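PDB 7DDA: envelope protein from White spot syndrome virus, which probably binds heparin-like sulfated polysaccharides through sulfate-binding sites in its C-terminal domain, the part described here. Local coordinates for residues A[39-44]-A[96-100]; A[43-49]-A[82-87]; A[108-113]-A[165-171]; A[125-129]-A[151-156]. All blocks are in the same frame, centred on the assembly; numbering follows the deposited sequence.

Interaction 1. Residues A[39-44]-A[96-100]; sequences ADCETG and KKLLY
Lys96 meets Glu42 where the two four-stranded antiparallel sheets of this beta sandwich face each other: strand 95-104 presents every second side chain to the turn that follows strand 30-40 and leads to strand 46-52. The lysine starts with CG anti to the backbone N (chi1 -165°), then bends at chi2 and chi4, so that its carbons pass the carbonyl of Cys41, with Lys96 CD 3.6 Å from Cys41 O. Its ammonium ends in a salt bridge, Lys96 NZ to Glu42 OE2 at 3.2 Å. The two side chains cross at about a right angle, and the nitrogen meets that oxygen from above the carboxylate plane. Asp89 provides a second salt bridge to the same ammonium, so its charge is shared between two acids.

Leu98 comes next on this inward face. Leu98 CD2 lies 4.0 Å from Gly44 CA, while Ile152 and Leu161 pack around the same side chain and extend the sandwich interior. The turn opposite is shaped from within by Asp40. Asp40 OD2 accepts from Glu42 N at 2.9 Å, an Asx turn. The bond from Thr43 N to Asp40 OD2, 3.0 Å long, extends it to an Asx motif; the other oxygen, OD1, pairs with Lys160.

Tyr100 completes the walk. Ala39 CB approaches the phenol obliquely, 3.9 Å from Tyr100 CZ. The hydroxyl itself is the donor to the backbone of the turn: Tyr100 OH reaches Gly44 O at 2.5 Å, and the acceptor lies at the ring edge, in the ring plane, with a C=O...donor angle of 119°.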
loop_
_atom_site.group_PDB
_atom_site.type_symbol
_atom_site.label_atom_id
_atom_site.label_comp_id
_atom_site.label_asym_id
_atom_site.label_seq_id
_atom_site.Cartn_x
_atom_site.Cartn_y
_atom_site.Cartn_z
ATOM N N ALA A 39 -0.511 14.742 -3.822
ATOM C CA ALA A 39 -1.144 16.031 -3.583
ATOM C C ALA A 39 -0.472 16.737 -2.410
ATOM O O ALA A 39 0.086 16.099 -1.517
ATOM C CB ALA A 39 -2.639 15.874 -3.298
ATOM N N ASP A 40 -0.551 18.062 -2.398
ATOM C CA ASP A 40 0.139 18.837 -1.377
ATOM C C ASP A 40 -0.696 18.941 -0.100
ATOM O O ASP A 40 -1.891 19.241 -0.157
ATOM C CB ASP A 40 0.461 20.227 -1.906
ATOM C CG ASP A 40 1.285 21.016 -0.938
ATOM O OD1 ASP A 40 2.521 20.833 -0.936
ATOM O OD2 ASP A 40 0.680 21.782 -0.149
ATOM N N CYS A 41 -0.065 18.718 1.056
ATOM C CA CYS A 41 -0.829 18.680 2.305
ATOM C C CYS A 41 -1.349 20.043 2.734
ATOM O O CYS A 41 -2.277 20.105 3.541
ATOM C CB CYS A 41 0.004 18.103 3.446
ATOM S SG CYS A 41 0.150 16.323 3.450
ATOM N N GLU A 42 -0.766 21.130 2.241
ATOM C CA GLU A 42 -1.165 22.465 2.664
ATOM C C GLU A 42 -2.204 23.084 1.741
ATOM O O GLU A 42 -3.198 23.635 2.215
ATOM C CB GLU A 42 0.068 23.376 2.754
ATOM C CG GLU A 42 -0.188 24.772 3.331
ATOM C CD GLU A 42 -1.315 24.799 4.372
ATOM O OE1 GLU A 42 -1.191 24.105 5.411
ATOM O OE2 GLU A 42 -2.308 25.540 4.160
ATOM N N THR A 43 -2.017 22.998 0.434
ATOM C CA THR A 43 -2.980 23.573 -0.490
ATOM C C THR A 43 -4.004 22.565 -0.989
ATOM O O THR A 43 -5.079 22.968 -1.451
ATOM C CB THR A 43 -2.237 24.181 -1.680
ATOM O OG1 THR A 43 -1.601 23.139 -2.440
ATOM C CG2 THR A 43 -1.179 25.165 -1.173
ATOM N N GLY A 44 -3.704 21.269 -0.899
ATOM C CA GLY A 44 -4.499 20.248 -1.533
ATOM C C GLY A 44 -4.199 20.021 -2.997
ATOM O O GLY A 44 -4.704 19.048 -3.564
ATOM N N LYS A 96 -6.857 19.279 8.689
ATOM C CA LYS A 96 -7.018 19.679 7.311
ATOM C C LYS A 96 -7.990 18.684 6.699
ATOM O O LYS A 96 -7.877 17.479 6.956
ATOM C CB LYS A 96 -5.664 19.604 6.618
ATOM C CG LYS A 96 -5.562 20.302 5.324
ATOM C CD LYS A 96 -4.907 21.631 5.559
ATOM C CE LYS A 96 -4.790 22.364 4.274
ATOM N NZ LYS A 96 -4.983 23.821 4.431
ATOM N N LYS A 97 -8.955 19.166 5.925
ATOM C CA LYS A 97 -9.879 18.279 5.218
ATOM C C LYS A 97 -9.637 18.411 3.719
ATOM O O LYS A 97 -9.808 19.498 3.155
ATOM C CB LYS A 97 -11.326 18.592 5.574
ATOM C CG LYS A 97 -12.324 17.794 4.793
ATOM C CD LYS A 97 -12.229 16.312 5.076
ATOM C CE LYS A 97 -13.129 15.513 4.119
ATOM N NZ LYS A 97 -14.504 16.091 3.949
ATOM N N LEU A 98 -9.213 17.316 3.085
ATOM C CA LEU A 98 -8.821 17.308 1.681
ATOM C C LEU A 98 -9.773 16.400 0.921
ATOM O O LEU A 98 -9.885 15.212 1.236
ATOM C CB LEU A 98 -7.379 16.822 1.505
ATOM C CG LEU A 98 -6.324 17.658 2.230
ATOM C CD1 LEU A 98 -4.929 17.110 1.960
ATOM C CD2 LEU A 98 -6.422 19.126 1.824
ATOM N N LEU A 99 -10.442 16.944 -0.086
ATOM C CA LEU A 99 -11.483 16.193 -0.770
ATOM C C LEU A 99 -11.183 16.147 -2.258
ATOM O O LEU A 99 -10.948 17.186 -2.879
ATOM C CB LEU A 99 -12.861 16.807 -0.496
ATOM C CG LEU A 99 -14.044 16.242 -1.268
ATOM C CD1 LEU A 99 -14.220 14.769 -0.964
ATOM C CD2 LEU A 99 -15.307 17.016 -0.894
ATOM N N TYR A 100 -11.209 14.943 -2.825
ATOM C CA TYR A 100 -10.895 14.721 -4.228
ATOM C C TYR A 100 -12.042 14.010 -4.923
ATOM O O TYR A 100 -12.838 13.312 -4.287
ATOM C CB TYR A 100 -9.592 13.920 -4.362
ATOM C CG TYR A 100 -8.461 14.729 -3.805
ATOM C CD1 TYR A 100 -7.775 15.643 -4.600
ATOM C CD2 TYR A 100 -8.138 14.652 -2.453
ATOM C CE1 TYR A 100 -6.763 16.426 -4.072
ATOM C CE2 TYR A 100 -7.129 15.437 -1.918
ATOM C CZ TYR A 100 -6.451 16.321 -2.726
ATOM O OH TYR A 100 -5.451 17.088 -2.170
#

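Interaction 2. Residues A[43-49]-A[82-87]; sequences TGDIDEV and IYKISA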
loop_
_atom_site.group_PDB
_atom_site.type_symbol
_atom_site.label_atom_id
_atom_site.label_comp_id
_atom_site.label_asym_id
_atom_site.label_seq_id
_atom_site.Cartn_x
_atom_site.Cartn_y
_atom_site.Cartn_z
ATOM N N THR A 43 -2.017 22.998 0.434
ATOM C CA THR A 43 -2.980 23.573 -0.490
ATOM C C THR A 43 -4.004 22.565 -0.989
ATOM O O THR A 43 -5.079 22.968 -1.451
ATOM C CB THR A 43 -2.237 24.181 -1.680
ATOM O OG1 THR A 43 -1.601 23.139 -2.440
ATOM C CG2 THR A 43 -1.179 25.165 -1.173
ATOM N N GLY A 44 -3.704 21.269 -0.899
ATOM C CA GLY A 44 -4.499 20.248 -1.533
ATOM C C GLY A 44 -4.199 20.021 -2.997
ATOM O O GLY A 44 -4.704 19.048 -3.564
ATOM N N ASP A 45 -3.372 20.860 -3.624
ATOM C CA ASP A 45 -3.175 20.783 -5.066
ATOM C C ASP A 45 -2.537 19.465 -5.484
ATOM O O ASP A 45 -1.676 18.915 -4.797
ATOM C CB ASP A 45 -2.300 21.933 -5.549
ATOM C CG ASP A 45 -2.940 23.276 -5.340
ATOM O OD1 ASP A 45 -4.146 23.317 -5.000
ATOM O OD2 ASP A 45 -2.226 24.291 -5.497
ATOM N N ILE A 46 -2.934 18.987 -6.656
ATOM C CA ILE A 46 -2.413 17.738 -7.189
ATOM C C ILE A 46 -1.078 18.015 -7.867
ATOM O O ILE A 46 -0.994 18.849 -8.769
ATOM C CB ILE A 46 -3.415 17.094 -8.160
ATOM C CG1 ILE A 46 -4.612 16.560 -7.369
ATOM C CG2 ILE A 46 -2.756 15.998 -8.970
ATOM C CD1 ILE A 46 -5.660 15.901 -8.204
ATOM N N ASP A 47 -0.025 17.326 -7.420
ATOM C CA ASP A 47 1.296 17.482 -8.008
ATOM C C ASP A 47 1.565 16.506 -9.140
ATOM O O ASP A 47 2.390 16.806 -10.003
ATOM C CB ASP A 47 2.391 17.295 -6.960
ATOM C CG ASP A 47 2.398 18.383 -5.916
ATOM O OD1 ASP A 47 1.894 19.486 -6.197
ATOM O OD2 ASP A 47 2.932 18.141 -4.808
ATOM N N GLU A 48 0.911 15.346 -9.149
ATOM C CA GLU A 48 1.240 14.306 -10.112
ATOM C C GLU A 48 0.148 13.242 -10.105
ATOM O O GLU A 48 -0.377 12.889 -9.044
ATOM C CB GLU A 48 2.605 13.664 -9.799
ATOM C CG GLU A 48 2.939 12.512 -10.720
ATOM C CD GLU A 48 4.259 11.855 -10.407
ATOM O OE1 GLU A 48 4.347 11.090 -9.434
ATOM O OE2 GLU A 48 5.215 12.085 -11.157
ATOM N N VAL A 49 -0.176 12.743 -11.299
ATOM C CA VAL A 49 -1.090 11.628 -11.508
ATOM C C VAL A 49 -0.304 10.536 -12.222
ATOM O O VAL A 49 0.004 10.662 -13.409
ATOM C CB VAL A 49 -2.329 12.045 -12.313
ATOM C CG1 VAL A 49 -3.275 10.862 -12.503
ATOM C CG2 VAL A 49 -3.036 13.185 -11.608
ATOM N N ILE A 82 -8.879 13.047 -12.246
ATOM C CA ILE A 82 -8.775 13.184 -10.796
ATOM C C ILE A 82 -8.467 14.639 -10.476
ATOM O O ILE A 82 -7.582 15.245 -11.092
ATOM C CB ILE A 82 -7.695 12.250 -10.215
ATOM C CG1 ILE A 82 -7.962 10.807 -10.653
ATOM C CG2 ILE A 82 -7.649 12.366 -8.689
ATOM C CD1 ILE A 82 -6.726 9.918 -10.625
ATOM N N TYR A 83 -9.192 15.200 -9.516
ATOM C CA TYR A 83 -9.142 16.639 -9.312
ATOM C C TYR A 83 -9.412 16.936 -7.850
ATOM O O TYR A 83 -10.144 16.203 -7.169
ATOM C CB TYR A 83 -10.168 17.389 -10.193
ATOM C CG TYR A 83 -11.478 16.642 -10.302
ATOM C CD1 TYR A 83 -12.489 16.850 -9.383
ATOM C CD2 TYR A 83 -11.677 15.682 -11.297
ATOM C CE1 TYR A 83 -13.678 16.153 -9.464
ATOM C CE2 TYR A 83 -12.859 14.970 -11.380
ATOM C CZ TYR A 83 -13.852 15.214 -10.461
ATOM O OH TYR A 83 -15.033 14.522 -10.529
ATOM N N LYS A 84 -8.793 18.011 -7.379
ATOM C CA LYS A 84 -9.112 18.566 -6.077
ATOM C C LYS A 84 -10.507 19.174 -6.099
ATOM O O LYS A 84 -10.828 19.991 -6.963
ATOM C CB LYS A 84 -8.068 19.615 -5.709
ATOM C CG LYS A 84 -8.354 20.404 -4.452
ATOM C CD LYS A 84 -7.271 21.453 -4.266
ATOM C CE LYS A 84 -7.774 22.640 -3.486
ATOM N NZ LYS A 84 -6.729 23.710 -3.427
ATOM N N ILE A 85 -11.355 18.748 -5.173
ATOM C CA ILE A 85 -12.636 19.415 -4.998
ATOM C C ILE A 85 -12.533 20.525 -3.962
ATOM O O ILE A 85 -13.083 21.612 -4.155
ATOM C CB ILE A 85 -13.715 18.385 -4.619
ATOM C CG1 ILE A 85 -14.032 17.471 -5.807
ATOM C CG2 ILE A 85 -14.982 19.068 -4.110
ATOM C CD1 ILE A 85 -14.907 16.308 -5.421
ATOM N N SER A 86 -11.783 20.298 -2.883
ATOM C CA SER A 86 -11.885 21.172 -1.721
ATOM C C SER A 86 -10.734 20.907 -0.748
ATOM O O SER A 86 -10.318 19.757 -0.556
ATOM C CB SER A 86 -13.239 20.947 -1.037
ATOM O OG SER A 86 -13.374 21.752 0.109
ATOM N N ALA A 87 -10.232 21.979 -0.135
ATOM C CA ALA A 87 -9.234 21.891 0.932
ATOM C C ALA A 87 -9.571 22.951 1.965
ATOM O O ALA A 87 -9.484 24.142 1.667
ATOM C CB ALA A 87 -7.815 22.097 0.402
#
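Lys84 NZ is gripped by two groups of the turn before strand 46-52: it donates to Thr43 O at 2.7 Å and forms a salt bridge with Asp45 OD1 at 3.0 Å. The carboxylate oxygen is met nearly along its C-O bond, whereas the Thr43 carbonyl is approached with the donor tilted out of its plane. The lysine gets there fully stretched; with CG anti to the backbone N (chi1 173°) and the rest of the chain extended, it lies across the peptide of Gly44, with Lys84 CD 3.6 Å from Gly44 O. Thr43 OG1 accepts from Asp45 N at 3.1 Å, an ST turn that ties together the two residues receiving the lysine. Beside them, Ala87 CB rests 3.4 Å from Thr43 O.

Further along, the contact turns apolar. Ile46 CD1 lies over the backbone of strand 82-87, 3.7 Å from Tyr83 CA, and is also 4.1 Å from Ile82 CG2. Val49 CG1 meets Ile82 CD1 at 4.0 Å. These strands belong to opposite sheets of the sandwich, which they bound as outermost strands within the chain, and Val35 and Val37 of the neighbouring strand 30-40 also touch these side chains. Classic beta bulges interrupt both: Asp47 and Glu48 face Lys38, and Ile85 and Ser86 face Leu99.

The chemistry is thus divided: branched aliphatic chains bridge the two edge strands, and a charged lysine bridges to the turn beside them, where a carboxylate and a backbone carbonyl together probably stabilise the ammonium and fix its position.

Interaction 3. Residues A[108-113]-A[165-171]; sequences GYTCLC and FFLNCWT
Tyr109 and Thr171 lie side by side, and the threonine methyl, Thr171 CG2, sits over the middle of the Tyr109 ring, 3.5 Å from its centroid and 11° off the normal, a CH-pi contact. Thr110 pairs with Trp170 through two backbone bonds. Here the indole swings back over its partner: with CG between its backbone N and carbonyl carbon (chi1 65°), Trp170 brings one ring face above Thr110 O, while Thr110 CG2 approaches Trp170 CZ2 at 3.9 Å.

Cys111 follows, joined to Cys169 by a 2.0 Å SG-SG bond with a chi3 of 111°, a cross-strand disulfide at a non-hydrogen-bonded pair of this antiparallel ladder between strands 110-120 and 160-170. It lies on the buried side of the sheet, against Phe80 of the facing one. Leu112 returns to the tryptophan side. Leu112 N donates to Asn168 O at 2.8 Å, and Leu112 CG touches the indole at the edge, 3.8 Å from Trp170 CH2; Tyr50 of the third subunit packs on this leucine. Cys113 is again buried: Cys113 SG touches Leu167 CD2 at 3.8 Å and meets the Phe165 ring at its edge, 3.7 Å from Phe165 CD2, a sulfur-aromatic contact.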
loop_
_atom_site.group_PDB
_atom_site.type_symbol
_atom_site.label_atom_id
_atom_site.label_comp_id
_atom_site.label_asym_id
_atom_site.label_seq_id
_atom_site.Cartn_x
_atom_site.Cartn_y
_atom_site.Cartn_z
ATOM N N GLY A 108 -18.519 3.292 -22.212
ATOM C CA GLY A 108 -18.970 1.929 -22.084
ATOM C C GLY A 108 -18.817 1.320 -20.705
ATOM O O GLY A 108 -19.534 0.362 -20.386
ATOM N N TYR A 109 -17.925 1.849 -19.867
ATOM C CA TYR A 109 -17.511 1.148 -18.656
ATOM C C TYR A 109 -18.204 1.657 -17.398
ATOM O O TYR A 109 -18.481 2.851 -17.253
ATOM C CB TYR A 109 -16.001 1.243 -18.469
ATOM C CG TYR A 109 -15.216 0.344 -19.395
ATOM C CD1 TYR A 109 -14.958 0.714 -20.712
ATOM C CD2 TYR A 109 -14.732 -0.885 -18.949
ATOM C CE1 TYR A 109 -14.231 -0.117 -21.555
ATOM C CE2 TYR A 109 -14.002 -1.716 -19.782
ATOM C CZ TYR A 109 -13.755 -1.329 -21.081
ATOM O OH TYR A 109 -13.031 -2.164 -21.895
ATOM N N THR A 110 -18.491 0.724 -16.501
ATOM C CA THR A 110 -18.856 0.989 -15.121
ATOM C C THR A 110 -17.654 0.628 -14.258
ATOM O O THR A 110 -16.914 -0.304 -14.590
ATOM C CB THR A 110 -20.083 0.161 -14.721
ATOM O OG1 THR A 110 -21.147 0.437 -15.639
ATOM C CG2 THR A 110 -20.545 0.485 -13.294
ATOM N N CYS A 111 -17.435 1.371 -13.167
ATOM C CA CYS A 111 -16.227 1.176 -12.377
ATOM C C CYS A 111 -16.525 1.095 -10.889
ATOM O O CYS A 111 -17.478 1.695 -10.381
ATOM C CB CYS A 111 -15.200 2.283 -12.609
ATOM S SG CYS A 111 -14.528 2.365 -14.281
ATOM N N LEU A 112 -15.682 0.331 -10.203
ATOM C CA LEU A 112 -15.520 0.407 -8.763
ATOM C C LEU A 112 -14.164 1.037 -8.441
ATOM O O LEU A 112 -13.210 0.944 -9.224
ATOM C CB LEU A 112 -15.638 -0.979 -8.134
ATOM C CG LEU A 112 -17.033 -1.603 -8.084
ATOM C CD1 LEU A 112 -16.917 -3.013 -7.556
ATOM C CD2 LEU A 112 -18.007 -0.794 -7.214
ATOM N N CYS A 113 -14.093 1.692 -7.282
ATOM C CA CYS A 113 -12.874 2.354 -6.835
ATOM C C CYS A 113 -12.660 2.068 -5.357
ATOM O O CYS A 113 -13.546 2.334 -4.538
ATOM C CB CYS A 113 -12.952 3.864 -7.068
ATOM S SG CYS A 113 -11.381 4.722 -6.884
ATOM N N PHE A 165 -5.570 4.831 -6.014
ATOM C CA PHE A 165 -6.890 4.471 -6.512
ATOM C C PHE A 165 -6.795 3.107 -7.168
ATOM O O PHE A 165 -6.043 2.936 -8.139
ATOM C CB PHE A 165 -7.407 5.503 -7.514
ATOM C CG PHE A 165 -7.557 6.881 -6.943
ATOM C CD1 PHE A 165 -6.462 7.732 -6.857
ATOM C CD2 PHE A 165 -8.779 7.332 -6.513
ATOM C CE1 PHE A 165 -6.602 9.004 -6.334
ATOM C CE2 PHE A 165 -8.918 8.595 -6.000
ATOM C CZ PHE A 165 -7.834 9.432 -5.908
ATOM N N PHE A 166 -7.560 2.146 -6.646
ATOM C CA PHE A 166 -7.596 0.781 -7.179
ATOM C C PHE A 166 -8.887 0.618 -7.968
ATOM O O PHE A 166 -9.962 0.431 -7.391
ATOM C CB PHE A 166 -7.467 -0.243 -6.062
ATOM C CG PHE A 166 -6.262 -0.015 -5.182
ATOM C CD1 PHE A 166 -4.984 -0.230 -5.673
ATOM C CD2 PHE A 166 -6.404 0.451 -3.885
ATOM C CE1 PHE A 166 -3.874 -0.024 -4.878
ATOM C CE2 PHE A 166 -5.301 0.662 -3.093
ATOM C CZ PHE A 166 -4.031 0.419 -3.585
ATOM N N LEU A 167 -8.763 0.669 -9.296
ATOM C CA LEU A 167 -9.899 0.779 -10.201
ATOM C C LEU A 167 -10.220 -0.564 -10.849
ATOM O O LEU A 167 -9.329 -1.247 -11.365
ATOM C CB LEU A 167 -9.600 1.844 -11.253
ATOM C CG LEU A 167 -9.672 3.243 -10.641
ATOM C CD1 LEU A 167 -8.858 4.215 -11.454
ATOM C CD2 LEU A 167 -11.120 3.718 -10.589
ATOM N N ASN A 168 -11.495 -0.939 -10.811
ATOM C CA ASN A 168 -11.972 -2.175 -11.417
ATOM C C ASN A 168 -13.174 -1.846 -12.291
ATOM O O ASN A 168 -14.255 -1.551 -11.775
ATOM C CB ASN A 168 -12.328 -3.215 -10.354
ATOM C CG ASN A 168 -12.700 -4.552 -10.960
ATOM O OD1 ASN A 168 -13.378 -5.365 -10.330
ATOM N ND2 ASN A 168 -12.296 -4.771 -12.210
ATOM N N CYS A 169 -12.986 -1.910 -13.605
ATOM C CA CYS A 169 -13.980 -1.467 -14.569
ATOM C C CYS A 169 -14.370 -2.592 -15.525
ATOM O O CYS A 169 -13.566 -3.476 -15.838
ATOM C CB CYS A 169 -13.456 -0.273 -15.364
ATOM S SG CYS A 169 -12.948 1.078 -14.314
ATOM N N TRP A 170 -15.612 -2.535 -16.007
ATOM C CA TRP A 170 -16.144 -3.560 -16.892
ATOM C C TRP A 170 -17.223 -2.956 -17.785
ATOM O O TRP A 170 -17.716 -1.858 -17.534
ATOM C CB TRP A 170 -16.702 -4.731 -16.086
ATOM C CG TRP A 170 -17.867 -4.349 -15.259
ATOM C CD1 TRP A 170 -19.170 -4.372 -15.634
ATOM C CD2 TRP A 170 -17.845 -3.877 -13.904
ATOM N NE1 TRP A 170 -19.970 -3.939 -14.600
ATOM C CE2 TRP A 170 -19.180 -3.630 -13.526
ATOM C CE3 TRP A 170 -16.830 -3.634 -12.976
ATOM C CZ2 TRP A 170 -19.525 -3.162 -12.258
ATOM C CZ3 TRP A 170 -17.180 -3.167 -11.720
ATOM C CH2 TRP A 170 -18.514 -2.938 -11.374
ATOM N N THR A 171 -17.584 -3.692 -18.835
ATOM C CA THR A 171 -18.644 -3.277 -19.758
ATOM C C THR A 171 -19.901 -4.115 -19.558
ATOM O O THR A 171 -19.849 -5.174 -18.932
ATOM C CB THR A 171 -18.209 -3.405 -21.210
ATOM O OG1 THR A 171 -17.852 -4.765 -21.463
ATOM C CG2 THR A 171 -17.021 -2.526 -21.483
#

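Interaction 4. Residues A[125-129]-A[151-156]; sequences MANTN and LIPKQP
A single side-chain amide nitrogen joins two backbone carbonyls here: Gln155 NE2 donates to Asn127 O across the contact and to Pro153 O within its own segment, each at 3.0 Å. The two bonds differ in quality. That to Asn127 O is nearly straight (165° at the hydrogen), with the acceptor in the plane of the Gln155 amide; that to Pro153 O is more bent (142°), and the donor stands well above the carbonyl plane. A kink at chi2 (-70°) folds the glutamine back over its own backbone, which lets one nitrogen serve both oxygens.

Pro153 packs beside this bridge. Its ring points at the loop, with Pro153 CG 3.5 Å from Asn127 O, and the Asn127 side chain crosses it at about a right angle, Asn127 CG to Pro153 CG being 3.8 Å. The partners run roughly antiparallel, but 125-129 is irregular and Pro153, with no N-H to give, closes strand 145-153, which is consistent with a side-chain bond, and not a ladder, joining the two segments. The loop holds its shape by an Asx turn, Asn127 OD1 accepting from Asn129 N at 2.8 Å. Near the far end Ala126 CB rests 4.1 Å from Pro156 CD.

Three copies of this loop meet in the trimer. Asn129 OD1 bonds to Thr128 OG1 of the third subunit, and Thr128 OG1 in turn to Asn129 OD1 of the second; Asn127 ND2 and Asn129 ND2 both donate to Ile124 O of the third subunit.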
loop_
_atom_site.group_PDB
_atom_site.type_symbol
_atom_site.label_atom_id
_atom_site.label_comp_id
_atom_site.label_asym_id
_atom_site.label_seq_id
_atom_site.Cartn_x
_atom_site.Cartn_y
_atom_site.Cartn_z
ATOM N N MET A 125 8.239 12.795 13.330
ATOM C CA MET A 125 7.684 13.165 14.629
ATOM C C MET A 125 6.213 13.565 14.590
ATOM O O MET A 125 5.613 13.737 15.655
ATOM C CB MET A 125 8.466 14.331 15.245
ATOM C CG MET A 125 9.893 14.022 15.643
ATOM S SD MET A 125 10.146 12.337 16.193
ATOM C CE MET A 125 11.921 12.212 16.068
ATOM N N ALA A 126 5.627 13.755 13.421
ATOM C CA ALA A 126 4.260 14.243 13.329
ATOM C C ALA A 126 3.281 13.079 13.233
ATOM O O ALA A 126 3.603 12.011 12.718
ATOM C CB ALA A 126 4.097 15.166 12.117
ATOM N N ASN A 127 2.084 13.288 13.755
ATOM C CA ASN A 127 1.020 12.316 13.566
ATOM C C ASN A 127 0.696 12.210 12.081
ATOM O O ASN A 127 0.547 13.225 11.399
ATOM C CB ASN A 127 -0.195 12.756 14.375
ATOM C CG ASN A 127 -1.371 11.832 14.231
ATOM O OD1 ASN A 127 -1.303 10.792 13.584
ATOM N ND2 ASN A 127 -2.468 12.202 14.868
ATOM N N THR A 128 0.629 10.984 11.561
ATOM C CA THR A 128 0.302 10.782 10.152
ATOM C C THR A 128 -0.923 9.900 9.955
ATOM O O THR A 128 -1.176 9.459 8.833
ATOM C CB THR A 128 1.488 10.205 9.360
ATOM O OG1 THR A 128 1.971 9.012 9.983
ATOM C CG2 THR A 128 2.622 11.215 9.240
ATOM N N ASN A 129 -1.690 9.639 11.008
ATOM C CA ASN A 129 -3.008 9.046 10.846
ATOM C C ASN A 129 -3.851 9.845 9.849
ATOM O O ASN A 129 -3.811 11.078 9.813
ATOM C CB ASN A 129 -3.720 8.992 12.192
ATOM C CG ASN A 129 -3.159 7.923 13.106
ATOM O OD1 ASN A 129 -2.420 7.047 12.674
ATOM N ND2 ASN A 129 -3.525 7.985 14.381
ATOM N N LEU A 151 -9.300 13.349 6.247
ATOM C CA LEU A 151 -9.002 14.229 7.370
ATOM C C LEU A 151 -7.558 13.982 7.765
ATOM O O LEU A 151 -7.204 12.861 8.147
ATOM C CB LEU A 151 -9.919 13.941 8.555
ATOM C CG LEU A 151 -9.810 14.827 9.800
ATOM C CD1 LEU A 151 -10.005 16.322 9.515
ATOM C CD2 LEU A 151 -10.780 14.331 10.856
ATOM N N ILE A 152 -6.713 14.994 7.645
ATOM C CA ILE A 152 -5.317 14.777 8.029
ATOM C C ILE A 152 -4.929 15.738 9.151
ATOM O O ILE A 152 -5.505 16.832 9.265
ATOM C CB ILE A 152 -4.352 14.909 6.831
ATOM C CG1 ILE A 152 -4.233 16.358 6.377
ATOM C CG2 ILE A 152 -4.769 14.009 5.678
ATOM C CD1 ILE A 152 -3.088 16.593 5.418
ATOM N N PRO A 153 -3.992 15.360 10.021
ATOM C CA PRO A 153 -3.406 16.342 10.933
ATOM C C PRO A 153 -2.584 17.342 10.145
ATOM O O PRO A 153 -2.039 17.017 9.085
ATOM C CB PRO A 153 -2.515 15.497 11.853
ATOM C CG PRO A 153 -2.888 14.068 11.581
ATOM C CD PRO A 153 -3.384 14.032 10.177
ATOM N N LYS A 154 -2.526 18.574 10.656
ATOM C CA LYS A 154 -1.597 19.566 10.128
ATOM C C LYS A 154 -0.199 18.976 10.038
ATOM O O LYS A 154 0.286 18.359 10.985
ATOM C CB LYS A 154 -1.587 20.803 11.024
ATOM C CG LYS A 154 -0.667 21.925 10.571
ATOM C CD LYS A 154 -0.554 22.979 11.686
ATOM C CE LYS A 154 -0.367 22.315 13.066
ATOM N NZ LYS A 154 -0.779 23.131 14.263
ATOM N N GLN A 155 0.441 19.170 8.898
ATOM C CA GLN A 155 1.755 18.613 8.638
ATOM C C GLN A 155 2.828 19.693 8.549
ATOM O O GLN A 155 2.531 20.870 8.320
ATOM C CB GLN A 155 1.732 17.802 7.334
ATOM C CG GLN A 155 0.721 16.690 7.373
ATOM C CD GLN A 155 1.140 15.610 8.323
ATOM O OE1 GLN A 155 2.328 15.299 8.446
ATOM N NE2 GLN A 155 0.174 15.056 9.044
ATOM N N PRO A 156 4.094 19.327 8.738
ATOM C CA PRO A 156 5.175 20.272 8.444
ATOM C C PRO A 156 5.143 20.665 6.979
ATOM O O PRO A 156 4.591 19.961 6.133
ATOM C CB PRO A 156 6.447 19.480 8.776
ATOM C CG PRO A 156 6.003 18.413 9.714
ATOM C CD PRO A 156 4.610 18.051 9.270
#

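How the interactions relate
Interactions 1 and 2 form one continuous patch, their centres 7 Å apart: they share Thr43 and Gly44, so a single turn receives side chains from both strands of the 80-89/95-104 hairpin. Interaction 4, about 12 Å from interaction 1 between centres, joins it through the Lys96-Ile152 strand pairing and through Ile152, which packs on Cys41 and Leu98. Interaction 3 lies beyond the chain centre, 31 Å from interaction 4 between centres, yet Phe165 touches Ile82 of interaction 2 within the sandwich. Interactions 3 and 4 both meet the third subunit. A sulfate ion, probably from the crystallisation liquor, lies about 4 Å from the Tyr83 side chain and may mark a place suited to sulfate groups.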